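Local coordinates for tumor necrosis factor-inducible gene 6 protein (Homo sapiens, PDB 2PF5) that binds hyaluronan through this Link module and, as the whole protein, transfers heavy chains from inter-alpha-inhibitor to hyaluronan during extracellular matrix remodelling, at residues Ser9-Leu14 / Arg87-Cys92. Numbering follows the deposited sequence.
Sequences SGKYKL and RWDAYC
Trp88 turns the edge of its indole toward the face of Tyr12, a T-shaped pair with the phenol and six-membered ring centroids 5.0 Å apart and the planes at 73°. Trp88 CE3 stands over the centre of the phenol ring, while Lys11 CE covers the opposite face nearer its rim. Tyr12 CG lies beside the backbone N and anti to the carbonyl carbon (chi1 -62°), which puts one ring face in front of the Trp88 edge; its hydroxyl reaches Ala49 N. Beside the Tyr12 ring, Asp89 OD1 accepts the Tyr12 N-H in a fairly straight bond (N to OD1 2.8 Å), the donor approaching from above the carboxylate plane. A water links the same OD1 to Lys13 N and Gly10 O, tying the loop to the carboxylate, whose OD2 is hydrogen-bonded to His4 NE2.

Leu14 and Trp88 form a single antiparallel hydrogen-bonded pair, Leu14 N donating to Trp88 O (3.0 Å) and Trp88 N to Leu14 O (2.9 Å). At the more exposed flank, Arg87 bends at chi3 (96°) and lays a guanidinium face over Lys13 CG, while NE and NH1 make weak bonds to Lys13 O. Leu14 CD1 meets Ala90 CB at 3.9 Å.

The contact thus fastens the loop between strand 2-5 and helix 16-25 to the lead-in and first two residues of strand 89-93 in the Link module. Leu14 and Ala90 pack against Val22 and Ala19 of that helix, which the Cys23-Cys92 disulfide ties to the strand, and Trp88 meets Trp51 and Tyr78 edge-to-face and touches Val57, on strands 50-51, 74-80 and 56-61.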
loop_
_atom_site.group_PDB
_atom_site.type_symbol
_atom_site.label_atom_id
_atom_site.label_comp_id
_atom_site.label_asym_id
_atom_site.label_seq_id
_atom_site.Cartn_x
_atom_site.Cartn_y
_atom_site.Cartn_z
ATOM N N SER A 9 2.781 15.737 1.457
ATOM C CA SER A 9 3.968 16.223 2.189
ATOM C C SER A 9 5.203 15.328 1.987
ATOM O O SER A 9 6.300 15.683 2.414
ATOM C CB SER A 9 3.659 16.360 3.683
ATOM O OG SER A 9 3.106 15.129 4.155
ATOM N N GLY A 10 5.015 14.182 1.343
ATOM C CA GLY A 10 6.121 13.318 0.924
ATOM C C GLY A 10 6.012 11.884 1.406
ATOM O O GLY A 10 4.950 11.446 1.831
ATOM N N LYS A 11 7.145 11.177 1.359
ATOM C CA LYS A 11 7.233 9.744 1.610
ATOM C C LYS A 11 7.007 9.424 3.100
ATOM O O LYS A 11 7.530 10.138 3.972
ATOM C CB LYS A 11 8.622 9.243 1.172
ATOM C CG LYS A 11 8.797 7.722 1.330
ATOM C CD LYS A 11 10.180 7.264 0.833
ATOM C CE LYS A 11 10.201 5.743 0.671
ATOM N NZ LYS A 11 11.493 5.322 0.046
ATOM N N TYR A 12 6.232 8.376 3.350
ATOM C CA TYR A 12 5.935 7.830 4.691
ATOM C C TYR A 12 5.350 8.894 5.626
ATOM O O TYR A 12 5.933 9.235 6.670
ATOM C CB TYR A 12 7.172 7.141 5.320
ATOM C CG TYR A 12 7.719 5.922 4.568
ATOM C CD1 TYR A 12 6.973 5.255 3.577
ATOM C CD2 TYR A 12 8.965 5.415 4.885
ATOM C CE1 TYR A 12 7.502 4.144 2.904
ATOM C CE2 TYR A 12 9.493 4.313 4.235
ATOM C CZ TYR A 12 8.757 3.667 3.263
ATOM O OH TYR A 12 9.330 2.574 2.648
ATOM N N LYS A 13 4.208 9.441 5.231
ATOM C CA LYS A 13 3.563 10.483 6.002
ATOM C C LYS A 13 2.050 10.235 6.178
ATOM O O LYS A 13 1.325 11.123 6.628
ATOM C CB LYS A 13 3.882 11.848 5.364
ATOM C CG LYS A 13 5.159 12.471 5.949
ATOM C CD LYS A 13 5.903 13.291 4.944
ATOM C CE LYS A 13 7.229 13.797 5.521
ATOM N NZ LYS A 13 7.076 14.725 6.689
ATOM N N LEU A 14 1.575 9.029 5.849
ATOM C CA LEU A 14 0.162 8.694 6.042
ATOM C C LEU A 14 -0.043 7.697 7.173
ATOM O O LEU A 14 0.574 6.639 7.190
ATOM C CB LEU A 14 -0.491 8.111 4.764
ATOM C CG LEU A 14 -0.466 9.018 3.523
ATOM C CD1 LEU A 14 -0.728 8.131 2.291
ATOM C CD2 LEU A 14 -1.486 10.093 3.622
ATOM N N ARG A 87 3.446 6.048 10.199
ATOM C CA ARG A 87 3.299 6.790 8.920
ATOM C C ARG A 87 4.036 6.075 7.771
ATOM O O ARG A 87 5.243 5.846 7.820
ATOM C CB ARG A 87 3.761 8.252 9.061
ATOM C CG ARG A 87 2.955 9.034 10.099
ATOM C CD ARG A 87 3.641 10.334 10.404
ATOM N NE ARG A 87 3.042 11.366 9.574
ATOM C CZ ARG A 87 3.533 12.588 9.386
ATOM N NH1 ARG A 87 2.856 13.426 8.617
ATOM N NH2 ARG A 87 4.687 12.971 9.931
ATOM N N TRP A 88 3.271 5.708 6.746
ATOM C CA TRP A 88 3.787 4.938 5.624
ATOM C C TRP A 88 3.161 5.542 4.363
ATOM O O TRP A 88 2.523 6.587 4.416
ATOM C CB TRP A 88 3.376 3.468 5.760
ATOM C CG TRP A 88 3.987 2.725 6.988
ATOM C CD1 TRP A 88 3.331 2.325 8.127
ATOM C CD2 TRP A 88 5.356 2.328 7.153
ATOM N NE1 TRP A 88 4.204 1.664 8.982
ATOM C CE2 TRP A 88 5.453 1.660 8.412
ATOM C CE3 TRP A 88 6.507 2.448 6.360
ATOM C CZ2 TRP A 88 6.657 1.111 8.878
ATOM C CZ3 TRP A 88 7.713 1.924 6.830
ATOM C CH2 TRP A 88 7.777 1.249 8.081
ATOM N N ASP A 89 3.292 4.858 3.228
ATOM C CA ASP A 89 2.556 5.292 2.059
ATOM C C ASP A 89 1.220 4.536 2.015
ATOM O O ASP A 89 0.760 3.998 3.037
ATOM C CB ASP A 89 3.430 5.094 0.801
ATOM C CG ASP A 89 4.591 6.076 0.733
ATOM O OD1 ASP A 89 4.572 7.150 1.403
ATOM O OD2 ASP A 89 5.542 5.779 -0.020
ATOM N N ALA A 90 0.600 4.460 0.835
ATOM C CA ALA A 90 -0.675 3.771 0.675
ATOM C C ALA A 90 -0.659 2.973 -0.632
ATOM O O ALA A 90 -0.113 3.431 -1.627
ATOM C CB ALA A 90 -1.825 4.777 0.650
ATOM N N TYR A 91 -1.263 1.789 -0.599
ATOM C CA TYR A 91 -1.566 1.005 -1.808
ATOM C C TYR A 91 -3.068 0.999 -1.992
ATOM O O TYR A 91 -3.806 0.492 -1.138
ATOM C CB TYR A 91 -0.975 -0.427 -1.741
ATOM C CG TYR A 91 0.491 -0.351 -1.979
ATOM C CD1 TYR A 91 1.379 -0.378 -0.902
ATOM C CD2 TYR A 91 1.008 -0.144 -3.282
ATOM C CE1 TYR A 91 2.760 -0.256 -1.104
ATOM C CE2 TYR A 91 2.382 -0.003 -3.496
ATOM C CZ TYR A 91 3.252 -0.066 -2.386
ATOM O OH TYR A 91 4.610 0.077 -2.552
ATOM N N CYS A 92 -3.513 1.626 -3.084
ATOM C CA CYS A 92 -4.920 1.766 -3.400
ATOM C C CYS A 92 -5.366 0.779 -4.495
ATOM O O CYS A 92 -4.602 0.434 -5.403
ATOM C CB CYS A 92 -5.211 3.160 -3.931
ATOM S SG CYS A 92 -4.849 4.542 -2.827
HETATM O O HOH W 1 3.367 9.225 2.298
HETATM O O HOH W 2 0.044 11.898 9.534
#